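Long-range contact in Myo-inositol-1-phosphate synthase-related protein (PDB 3CIN), which binds nicotinamide-adenine-dinucleotide and a magnesium ion and belongs among the myo-inositol-1-phosphate synthase-related proteins: residues Ala209-Thr223 / Phe352-Pro366. Sequence-based numbering, arbitrary orientation. Where two conformers were deposited one is given.
With MG (magnesium ion), chain E; NAD (nicotinamide-adenine-dinucleotide), chain F.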
ATOM      1  N   ALA A 209     -20.848   9.943  38.834  1.00 30.58           N
ATOM      2  CA  ALA A 209     -21.930  10.156  37.853  1.00 32.75           C
ATOM      3  C   ALA A 209     -23.247   9.469  38.281  1.00 31.49           C
ATOM      4  O   ALA A 209     -24.337  10.098  38.222  1.00 32.33           O
ATOM      5  CB  ALA A 209     -21.483   9.688  36.425  1.00 33.39           C
ATOM      6  N   LYS A 210     -23.153   8.222  38.716  1.00 30.45           N
ATOM      7  CA  LYS A 210     -24.325   7.438  39.090  1.00 36.98           C
ATOM      8  C   LYS A 210     -25.024   8.140  40.215  1.00 37.15           C
ATOM      9  O   LYS A 210     -26.264   8.139  40.274  1.00 40.28           O
ATOM     10  CB  LYS A 210     -23.987   6.016  39.580  1.00 35.10           C
ATOM     11  CG  LYS A 210     -23.391   5.130  38.532  1.00 46.75           C
ATOM     12  CD  LYS A 210     -22.898   3.814  39.166  1.00 47.97           C
ATOM     13  CE  LYS A 210     -22.835   2.671  38.139  1.00 55.80           C
ATOM     14  NZ  LYS A 210     -21.977   1.491  38.565  1.00 58.18           N
ATOM     15  N   GLU A 211     -24.231   8.725  41.121  1.00 34.20           N
ATOM     16  CA  GLU A 211     -24.792   9.363  42.315  1.00 32.47           C
ATOM     17  C   GLU A 211     -25.382  10.722  42.041  1.00 32.85           C
ATOM     18  O   GLU A 211     -26.108  11.235  42.903  1.00 33.66           O
ATOM     19  CB  GLU A 211     -23.746   9.506  43.402  1.00 32.62           C
ATOM     20  CG  GLU A 211     -23.466   8.165  44.037  1.00 35.61           C
ATOM     21  CD  GLU A 211     -22.217   8.152  44.881  1.00 43.44           C
ATOM     22  OE1 GLU A 211     -21.663   9.250  45.120  1.00 45.16           O
ATOM     23  OE2 GLU A 211     -21.808   7.032  45.298  1.00 42.15           O
ATOM     24  N   ASN A 212     -25.046  11.333  40.889  1.00 31.16           N
ATOM     25  CA  ASN A 212     -25.407  12.704  40.605  1.00 27.24           C
ATOM     26  C   ASN A 212     -26.254  12.958  39.348  1.00 28.52           C
ATOM     27  O   ASN A 212     -26.301  14.076  38.814  1.00 31.18           O
ATOM     28  CB  ASN A 212     -24.146  13.554  40.622  1.00 28.72           C
ATOM     29  CG  ASN A 212     -23.628  13.763  42.017  1.00 29.46           C
ATOM     30  OD1 ASN A 212     -24.253  14.492  42.818  1.00 33.69           O
ATOM     31  ND2 ASN A 212     -22.603  13.031  42.387  1.00 32.72           N
ATOM     32  N   ASN A 213     -26.928  11.915  38.897  1.00 29.76           N
ATOM     33  CA  ASN A 213     -27.830  11.991  37.749  1.00 28.98           C
ATOM     34  C   ASN A 213     -27.119  12.368  36.454  1.00 28.55           C
ATOM     35  O   ASN A 213     -27.638  13.128  35.633  1.00 27.60           O
ATOM     36  CB  ASN A 213     -29.007  12.878  38.055  0.65 33.22           C
ATOM     37  CG  ASN A 213     -29.885  12.280  39.116  0.65 36.49           C
ATOM     38  OD1 ASN A 213     -29.782  11.080  39.402  0.65 34.47           O
ATOM     39  ND2 ASN A 213     -30.754  13.100  39.703  0.65 33.45           N
ATOM     40  N   LEU A 214     -25.920  11.827  36.291  1.00 28.20           N
ATOM     41  CA  LEU A 214     -25.145  12.041  35.099  1.00 27.50           C
ATOM     42  C   LEU A 214     -24.902  10.769  34.289  1.00 28.62           C
ATOM     43  O   LEU A 214     -24.505   9.735  34.836  1.00 29.22           O
ATOM     44  CB  LEU A 214     -23.800  12.719  35.443  1.00 31.11           C
ATOM     45  CG  LEU A 214     -22.894  13.082  34.258  1.00 30.46           C
ATOM     46  CD1 LEU A 214     -23.374  14.300  33.493  1.00 30.31           C
ATOM     47  CD2 LEU A 214     -21.444  13.299  34.736  1.00 32.50           C
ATOM     48  N   VAL A 215     -25.192  10.861  32.996  1.00 28.41           N
ATOM     49  CA  VAL A 215     -24.864   9.810  32.019  1.00 29.14           C
ATOM     50  C   VAL A 215     -23.503  10.155  31.424  1.00 29.95           C
ATOM     51  O   VAL A 215     -23.238  11.289  31.022  1.00 30.36           O
ATOM     52  CB  VAL A 215     -25.898   9.757  30.853  1.00 34.23           C
ATOM     53  CG1 VAL A 215     -25.592   8.573  29.924  1.00 32.46           C
ATOM     54  CG2 VAL A 215     -27.292   9.642  31.368  1.00 34.08           C
ATOM     55  N   VAL A 216     -22.650   9.152  31.299  1.00 28.87           N
ATOM     56  CA  VAL A 216     -21.346   9.351  30.757  1.00 30.32           C
ATOM     57  C   VAL A 216     -21.159   8.411  29.572  1.00 29.52           C
ATOM     58  O   VAL A 216     -21.406   7.220  29.703  1.00 30.75           O
ATOM     59  CB  VAL A 216     -20.258   9.083  31.810  1.00 32.38           C
ATOM     60  CG1 VAL A 216     -18.894   9.101  31.176  1.00 34.34           C
ATOM     61  CG2 VAL A 216     -20.296  10.180  32.905  1.00 28.62           C
ATOM     62  N   PHE A 217     -20.762   8.971  28.431  1.00 29.23           N
ATOM     63  CA  PHE A 217     -20.231   8.137  27.327  1.00 27.63           C
ATOM     64  C   PHE A 217     -18.730   8.399  27.248  1.00 30.53           C
ATOM     65  O   PHE A 217     -18.248   9.560  27.283  1.00 28.35           O
ATOM     66  CB  PHE A 217     -20.852   8.458  25.976  1.00 30.50           C
ATOM     67  CG  PHE A 217     -22.389   8.265  25.886  1.00 26.45           C
ATOM     68  CD1 PHE A 217     -23.088   7.351  26.667  1.00 26.63           C
ATOM     69  CD2 PHE A 217     -23.089   9.018  24.929  1.00 28.30           C
ATOM     70  CE1 PHE A 217     -24.483   7.182  26.476  1.00 28.54           C
ATOM     71  CE2 PHE A 217     -24.423   8.853  24.745  1.00 28.90           C
ATOM     72  CZ  PHE A 217     -25.143   7.982  25.539  1.00 30.21           C
ATOM     73  N   GLY A 218     -17.983   7.334  27.039  1.00 28.13           N
ATOM     74  CA  GLY A 218     -16.530   7.485  26.871  1.00 27.10           C
ATOM     75  C   GLY A 218     -15.888   6.120  26.758  1.00 30.49           C
ATOM     76  O   GLY A 218     -16.584   5.116  26.905  1.00 27.65           O
ATOM     77  N   ASP A 219     -14.576   6.076  26.544  1.00 28.62           N
ATOM     78  CA  ASP A 219     -13.665   7.231  26.315  1.00 29.78           C
ATOM     79  C   ASP A 219     -12.952   7.068  24.942  1.00 32.20           C
ATOM     80  O   ASP A 219     -12.711   5.955  24.507  1.00 33.11           O
ATOM     81  CB  ASP A 219     -12.566   7.278  27.418  1.00 28.54           C
ATOM     82  CG  ASP A 219     -13.166   7.397  28.835  1.00 30.20           C
ATOM     83  OD1 ASP A 219     -14.048   8.273  29.011  1.00 30.28           O
ATOM     84  OD2 ASP A 219     -12.790   6.635  29.755  1.00 29.38           O
ATOM     85  N   ASP A 220     -12.609   8.184  24.320  1.00 31.85           N
ATOM     86  CA  ASP A 220     -11.748   8.303  23.114  1.00 32.91           C
ATOM     87  C   ASP A 220     -12.566   7.905  21.882  1.00 32.57           C
ATOM     88  O   ASP A 220     -12.830   6.737  21.672  1.00 33.97           O
ATOM     89  CB  ASP A 220     -10.505   7.424  23.221  1.00 35.70           C
ATOM     90  CG  ASP A 220      -9.339   7.954  22.384  1.00 38.19           C
ATOM     91  OD1 ASP A 220      -9.485   9.007  21.757  1.00 42.64           O
ATOM     92  OD2 ASP A 220      -8.281   7.304  22.429  1.00 40.31           O
ATOM     93  N   GLY A 221     -12.925   8.862  21.047  1.00 32.06           N
ATOM     94  CA  GLY A 221     -13.737   8.555  19.862  1.00 34.37           C
ATOM     95  C   GLY A 221     -13.130   7.493  18.928  1.00 35.13           C
ATOM     96  O   GLY A 221     -11.918   7.475  18.722  1.00 34.53           O
ATOM     97  N   ALA A 222     -13.983   6.610  18.395  1.00 34.53           N
ATOM     98  CA  ALA A 222     -13.536   5.462  17.569  1.00 33.59           C
ATOM     99  C   ALA A 222     -13.351   5.872  16.136  1.00 35.12           C
ATOM    100  O   ALA A 222     -14.182   5.535  15.263  1.00 36.55           O
ATOM    101  CB  ALA A 222     -14.544   4.282  17.644  1.00 37.35           C
ATOM    102  N   THR A 223     -12.251   6.558  15.863  1.00 32.72           N
ATOM    103  CA  THR A 223     -11.938   6.966  14.517  1.00 31.92           C
ATOM    104  C   THR A 223     -10.480   6.664  14.265  1.00 35.23           C
ATOM    105  O   THR A 223      -9.740   6.282  15.175  1.00 34.72           O
ATOM    106  CB  THR A 223     -12.213   8.483  14.239  1.00 33.71           C
ATOM    107  OG1 THR A 223     -11.218   9.276  14.875  1.00 38.26           O
ATOM    108  CG2 THR A 223     -13.608   8.956  14.719  1.00 37.96           C
ATOM    109  N   PHE A 352     -28.069   6.468  34.404  1.00 32.09           N
ATOM    110  CA  PHE A 352     -26.911   7.165  34.915  1.00 30.68           C
ATOM    111  C   PHE A 352     -25.735   6.224  35.166  1.00 30.26           C
ATOM    112  O   PHE A 352     -25.908   5.033  35.428  1.00 33.53           O
ATOM    113  CB  PHE A 352     -27.282   7.981  36.136  1.00 31.24           C
ATOM    114  CG  PHE A 352     -28.490   8.859  35.931  1.00 30.90           C
ATOM    115  CD1 PHE A 352     -28.529   9.796  34.892  1.00 32.10           C
ATOM    116  CD2 PHE A 352     -29.575   8.756  36.765  1.00 30.66           C
ATOM    117  CE1 PHE A 352     -29.643  10.614  34.727  1.00 36.64           C
ATOM    118  CE2 PHE A 352     -30.689   9.572  36.608  1.00 36.17           C
ATOM    119  CZ  PHE A 352     -30.726  10.486  35.590  1.00 34.64           C
ATOM    120  N   GLY A 353     -24.545   6.789  35.153  1.00 26.43           N
ATOM    121  CA  GLY A 353     -23.299   6.019  35.143  1.00 28.89           C
ATOM    122  C   GLY A 353     -22.813   5.987  33.725  1.00 29.61           C
ATOM    123  O   GLY A 353     -23.007   6.935  32.982  1.00 33.90           O
ATOM    124  N   THR A 354     -22.217   4.895  33.303  1.00 28.18           N
ATOM    125  CA  THR A 354     -21.773   4.856  31.869  1.00 31.21           C
ATOM    126  C   THR A 354     -22.571   3.796  31.124  1.00 32.86           C
ATOM    127  O   THR A 354     -23.163   2.903  31.749  1.00 33.21           O
ATOM    128  CB  THR A 354     -20.244   4.725  31.687  1.00 30.63           C
ATOM    129  OG1 THR A 354     -19.891   5.145  30.360  1.00 29.92           O
ATOM    130  CG2 THR A 354     -19.730   3.364  31.942  1.00 33.05           C
ATOM    131  N   VAL A 355     -22.685   3.937  29.813  1.00 31.71           N
ATOM    132  CA  VAL A 355     -23.566   3.063  29.018  1.00 30.06           C
ATOM    133  C   VAL A 355     -22.701   2.270  27.989  1.00 28.19           C
ATOM    134  O   VAL A 355     -22.465   2.706  26.881  1.00 28.39           O
ATOM    135  CB  VAL A 355     -24.660   3.913  28.309  1.00 32.66           C
ATOM    136  CG1 VAL A 355     -25.628   3.042  27.515  1.00 32.42           C
ATOM    137  CG2 VAL A 355     -25.419   4.785  29.357  1.00 31.05           C
ATOM    138  N   TYR A 356     -22.322   1.040  28.360  1.00 29.19           N
ATOM    139  CA  TYR A 356     -21.468   0.227  27.478  1.00 28.22           C
ATOM    140  C   TYR A 356     -22.037  -0.028  26.072  1.00 27.32           C
ATOM    141  O   TYR A 356     -21.300   0.019  25.129  1.00 30.68           O
ATOM    142  CB  TYR A 356     -21.153  -1.089  28.153  1.00 30.54           C
ATOM    143  CG  TYR A 356     -20.300  -2.005  27.335  1.00 28.80           C
ATOM    144  CD1 TYR A 356     -18.953  -1.693  27.080  1.00 30.48           C
ATOM    145  CD2 TYR A 356     -20.799  -3.197  26.833  1.00 34.13           C
ATOM    146  CE1 TYR A 356     -18.145  -2.596  26.369  1.00 31.18           C
ATOM    147  CE2 TYR A 356     -20.019  -4.071  26.083  1.00 34.43           C
ATOM    148  CZ  TYR A 356     -18.693  -3.755  25.850  1.00 28.69           C
ATOM    149  OH  TYR A 356     -17.868  -4.633  25.159  1.00 32.45           O
ATOM    150  N   PRO A 357     -23.351  -0.297  25.919  1.00 30.16           N
ATOM    151  CA  PRO A 357     -23.891  -0.550  24.562  1.00 30.84           C
ATOM    152  C   PRO A 357     -23.617   0.594  23.596  1.00 29.44           C
ATOM    153  O   PRO A 357     -23.336   0.333  22.428  1.00 32.63           O
ATOM    154  CB  PRO A 357     -25.393  -0.722  24.815  1.00 32.16           C
ATOM    155  CG  PRO A 357     -25.445  -1.294  26.224  1.00 33.10           C
ATOM    156  CD  PRO A 357     -24.374  -0.560  26.968  1.00 32.56           C
ATOM    157  N   VAL A 358     -23.608   1.818  24.106  1.00 29.27           N
ATOM    158  CA  VAL A 358     -23.181   2.984  23.305  1.00 29.29           C
ATOM    159  C   VAL A 358     -21.657   3.063  23.147  1.00 29.39           C
ATOM    160  O   VAL A 358     -21.126   3.187  22.045  1.00 27.78           O
ATOM    161  CB  VAL A 358     -23.746   4.270  23.889  1.00 27.14           C
ATOM    162  CG1 VAL A 358     -23.229   5.525  23.185  1.00 30.61           C
ATOM    163  CG2 VAL A 358     -25.300   4.270  23.783  1.00 28.17           C
ATOM    164  N   ASN A 359     -20.936   3.001  24.261  1.00 27.49           N
ATOM    165  CA  ASN A 359     -19.489   3.128  24.254  1.00 27.60           C
ATOM    166  C   ASN A 359     -18.864   2.095  23.335  1.00 26.92           C
ATOM    167  O   ASN A 359     -17.908   2.418  22.642  1.00 28.94           O
ATOM    168  CB  ASN A 359     -18.896   2.929  25.655  1.00 27.13           C
ATOM    169  CG  ASN A 359     -19.416   3.944  26.649  1.00 28.12           C
ATOM    170  OD1 ASN A 359     -19.720   5.106  26.278  1.00 30.07           O
ATOM    171  ND2 ASN A 359     -19.320   3.567  27.935  1.00 30.06           N
ATOM    172  N   ALA A 360     -19.343   0.868  23.392  1.00 28.39           N
ATOM    173  CA  ALA A 360     -18.693  -0.202  22.614  1.00 28.12           C
ATOM    174  C   ALA A 360     -18.598   0.062  21.107  1.00 29.05           C
ATOM    175  O   ALA A 360     -17.674  -0.444  20.434  1.00 31.68           O
ATOM    176  CB  ALA A 360     -19.384  -1.506  22.875  1.00 28.11           C
ATOM    177  N   PHE A 361     -19.570   0.779  20.560  1.00 28.95           N
ATOM    178  CA  PHE A 361     -19.561   1.096  19.170  1.00 27.13           C
ATOM    179  C   PHE A 361     -18.805   2.389  18.889  1.00 29.86           C
ATOM    180  O   PHE A 361     -18.033   2.480  17.967  1.00 29.59           O
ATOM    181  CB  PHE A 361     -20.973   1.246  18.571  1.00 26.99           C
ATOM    182  CG  PHE A 361     -20.938   1.556  17.081  1.00 26.38           C
ATOM    183  CD1 PHE A 361     -20.495   0.588  16.171  1.00 30.55           C
ATOM    184  CD2 PHE A 361     -21.222   2.809  16.591  1.00 31.02           C
ATOM    185  CE1 PHE A 361     -20.362   0.902  14.802  1.00 35.79           C
ATOM    186  CE2 PHE A 361     -21.113   3.106  15.198  1.00 29.31           C
ATOM    187  CZ  PHE A 361     -20.687   2.138  14.330  1.00 31.94           C
ATOM    188  N   TYR A 362     -19.064   3.424  19.682  1.00 27.58           N
ATOM    189  CA  TYR A 362     -18.551   4.747  19.366  1.00 26.36           C
ATOM    190  C   TYR A 362     -17.145   5.134  19.870  1.00 29.07           C
ATOM    191  O   TYR A 362     -16.571   6.149  19.444  1.00 30.81           O
ATOM    192  CB  TYR A 362     -19.581   5.802  19.828  1.00 25.17           C
ATOM    193  CG  TYR A 362     -20.843   5.808  19.021  1.00 26.60           C
ATOM    194  CD1 TYR A 362     -20.933   6.517  17.823  1.00 29.76           C
ATOM    195  CD2 TYR A 362     -21.933   5.137  19.421  1.00 28.60           C
ATOM    196  CE1 TYR A 362     -22.114   6.540  17.099  1.00 29.19           C
ATOM    197  CE2 TYR A 362     -23.107   5.139  18.694  1.00 29.96           C
ATOM    198  CZ  TYR A 362     -23.199   5.820  17.518  1.00 27.60           C
ATOM    199  OH  TYR A 362     -24.392   5.781  16.827  1.00 28.94           O
ATOM    200  N   MET A 363     -16.607   4.322  20.768  1.00 29.47           N
ATOM    201  CA  MET A 363     -15.415   4.684  21.522  1.00 33.25           C
ATOM    202  C   MET A 363     -14.390   3.619  21.344  1.00 34.95           C
ATOM    203  O   MET A 363     -14.713   2.418  21.324  1.00 32.25           O
ATOM    204  CB  MET A 363     -15.734   4.806  23.005  1.00 30.20           C
ATOM    205  CG  MET A 363     -16.761   5.815  23.373  1.00 30.01           C
ATOM    206  SD  MET A 363     -16.157   7.483  23.155  1.00 32.63           S
ATOM    207  CE  MET A 363     -17.608   8.533  23.392  1.00 31.55           C
ATOM    208  N   LYS A 364     -13.130   4.050  21.227  1.00 35.18           N
ATOM    209  CA  LYS A 364     -12.109   3.044  21.171  1.00 40.14           C
ATOM    210  C   LYS A 364     -11.584   2.553  22.484  1.00 36.17           C
ATOM    211  O   LYS A 364     -10.942   1.539  22.482  1.00 35.37           O
ATOM    212  CB  LYS A 364     -11.005   3.332  20.195  1.00 43.30           C
ATOM    213  CG  LYS A 364     -10.361   4.645  20.252  1.00 43.09           C
ATOM    214  CD  LYS A 364      -9.253   4.664  19.218  0.65 49.63           C
ATOM    215  CE  LYS A 364      -8.437   5.909  19.260  0.65 48.46           C
ATOM    216  NZ  LYS A 364      -9.044   6.989  18.436  0.65 51.41           N
ATOM    217  N   ASN A 365     -11.923   3.194  23.610  1.00 35.57           N
ATOM    218  CA  ASN A 365     -11.715   2.596  24.921  1.00 35.58           C
ATOM    219  C   ASN A 365     -13.022   2.613  25.639  1.00 33.83           C
ATOM    220  O   ASN A 365     -13.248   3.515  26.434  1.00 32.40           O
ATOM    221  CB  ASN A 365     -10.673   3.425  25.670  1.00 38.23           C
ATOM    222  CG  ASN A 365     -10.334   2.893  27.031  1.00 36.50           C
ATOM    223  OD1 ASN A 365     -10.736   1.800  27.443  1.00 39.12           O
ATOM    224  ND2 ASN A 365      -9.596   3.731  27.799  1.00 37.54           N
ATOM    225  N   PRO A 366     -13.935   1.679  25.316  1.00 31.17           N
ATOM    226  CA  PRO A 366     -15.262   1.771  25.861  1.00 28.78           C
ATOM    227  C   PRO A 366     -15.359   1.558  27.361  1.00 30.59           C
ATOM    228  O   PRO A 366     -14.909   0.555  27.879  1.00 31.70           O
ATOM    229  CB  PRO A 366     -16.020   0.663  25.121  1.00 29.60           C
ATOM    230  CG  PRO A 366     -14.984  -0.336  24.789  1.00 29.49           C
ATOM    231  CD  PRO A 366     -13.799   0.515  24.416  1.00 31.42           C
TER
HETATM  232 MG    MG E 386     -13.317  -0.382  29.338  1.00 28.37          MG
HETATM  233  PA  NAD F 400      -7.884  20.978  18.447  1.00 30.21           P
HETATM  234  O1A NAD F 400      -8.154  21.483  17.055  1.00 30.14           O
HETATM  235  O2A NAD F 400      -6.556  21.444  18.961  1.00 32.40           O
HETATM  236  O5B NAD F 400      -8.993  21.621  19.351  1.00 29.79           O
HETATM  237  C5B NAD F 400      -8.893  21.574  20.772  1.00 33.91           C
HETATM  238  C4B NAD F 400      -9.569  22.823  21.311  1.00 31.32           C
HETATM  239  O4B NAD F 400      -9.698  22.703  22.719  1.00 31.01           O
HETATM  240  C3B NAD F 400      -8.823  24.124  21.044  1.00 31.00           C
HETATM  241  O3B NAD F 400      -9.709  25.146  20.618  1.00 28.33           O
HETATM  242  C2B NAD F 400      -8.222  24.476  22.399  1.00 33.16           C
HETATM  243  O2B NAD F 400      -7.897  25.835  22.506  1.00 29.18           O
HETATM  244  C1B NAD F 400      -9.310  23.965  23.317  1.00 30.92           C
HETATM  245  N9A NAD F 400      -8.896  23.696  24.697  1.00 26.88           N
HETATM  246  C8A NAD F 400      -7.684  23.115  25.059  1.00 28.52           C
HETATM  247  N7A NAD F 400      -7.743  22.906  26.419  1.00 29.18           N
HETATM  248  C5A NAD F 400      -8.956  23.368  26.867  1.00 28.23           C
HETATM  249  C6A NAD F 400      -9.502  23.493  28.148  1.00 30.78           C
HETATM  250  N6A NAD F 400      -8.869  23.033  29.272  1.00 31.10           N
HETATM  251  N1A NAD F 400     -10.793  23.977  28.237  1.00 26.93           N
HETATM  252  C2A NAD F 400     -11.468  24.393  27.104  1.00 28.62           C
HETATM  253  N3A NAD F 400     -10.911  24.352  25.842  1.00 26.17           N
HETATM  254  C4A NAD F 400      -9.664  23.846  25.761  1.00 26.24           C
HETATM  255  O3  NAD F 400      -8.019  19.411  18.516  1.00 28.15           O
HETATM  256  PN  NAD F 400      -9.085  18.538  17.748  1.00 29.79           P
HETATM  257  O1N NAD F 400      -8.414  17.938  16.558  1.00 31.96           O
HETATM  258  O2N NAD F 400     -10.392  19.252  17.665  1.00 29.80           O
HETATM  259  O5D NAD F 400      -9.248  17.317  18.757  1.00 31.31           O
HETATM  260  C5D NAD F 400      -9.974  17.478  19.954  1.00 32.51           C
HETATM  261  C4D NAD F 400      -9.791  16.281  20.880  1.00 31.50           C
HETATM  262  O4D NAD F 400     -10.411  15.169  20.293  1.00 31.31           O
HETATM  263  C3D NAD F 400      -8.355  15.892  21.193  1.00 30.99           C
HETATM  264  O3D NAD F 400      -8.256  15.447  22.570  1.00 34.51           O
HETATM  265  C2D NAD F 400      -8.162  14.682  20.293  1.00 33.56           C
HETATM  266  O2D NAD F 400      -7.193  13.771  20.819  1.00 38.87           O
HETATM  267  C1D NAD F 400      -9.543  14.069  20.374  1.00 33.24           C
HETATM  268  N1N NAD F 400      -9.821  13.145  19.277  1.00 36.64           N
HETATM  269  C2N NAD F 400      -9.793  13.582  18.016  1.00 35.64           C
HETATM  270  C3N NAD F 400     -10.112  12.611  17.030  1.00 42.39           C
HETATM  271  C7N NAD F 400     -10.344  13.096  15.672  1.00 41.61           C
HETATM  272  O7N NAD F 400     -10.118  14.428  15.464  1.00 48.49           O
HETATM  273  N7N NAD F 400     -10.763  12.250  14.718  1.00 57.75           N
HETATM  274  C4N NAD F 400     -10.408  11.298  17.342  1.00 43.86           C
HETATM  275  C5N NAD F 400     -10.412  10.883  18.642  1.00 51.05           C
HETATM  276  C6N NAD F 400     -10.128  11.852  19.615  1.00 38.95           C
HETATM  277  O   HOH W   1     -11.944  -0.305  27.387  1.00 38.15           O
HETATM  278  O   HOH W   2     -11.319  -1.189  30.215  1.00 33.58           O
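Leu214-Val216 and Gly353-Thr354 pair as parallel strands at one edge of the Rossmann-like sheet, where 353-354 is outermost in this chain, Gly353 N giving a nearly straight bond to Leu214 O (3.0 Å) and Gly353 O receiving Val216 N. Ahead of this ladder, one face of the Phe352 ring is turned to the backbone of Asn213, whose CA sits 3.5 Å from the ring centroid, almost on the normal, in a CH-pi contact. Thr354 continues the pairing with its side chain: OG1 points anti to its own N (chi1 -161°) and donates to Val216 O from above the carbonyl plane, while accepting from Asn359 ND2, in the plane of that amide. Asn359 OD1 takes Gly218 N at 2.9 Å from above its carbonyl plane, and ND2 has a second acceptor in Gly367 O, so three bonds hold the amide. Nearby, Val358 CG1 stands over the centre of the Phe217 ring, 3.6 Å from its centroid, and Val355 meets the ring's edge. Past the cis peptide before Asp219, backbone bonds resume: Asp219 and Asn365 exchange a pair, Asp220 O accepts Lys364 N at 2.7 Å, and Ala222 N reaches Tyr362 O. The Lys364 chain crosses Asp220 at a slant; in one of its two conformers NZ donates to Gly221 O. The same bonded segments thus carry groups of two sites: Thr223 OG1 accepts from NAD N7N, and Pro366 O binds magnesium alongside Asn201, Pro368 and Glu371.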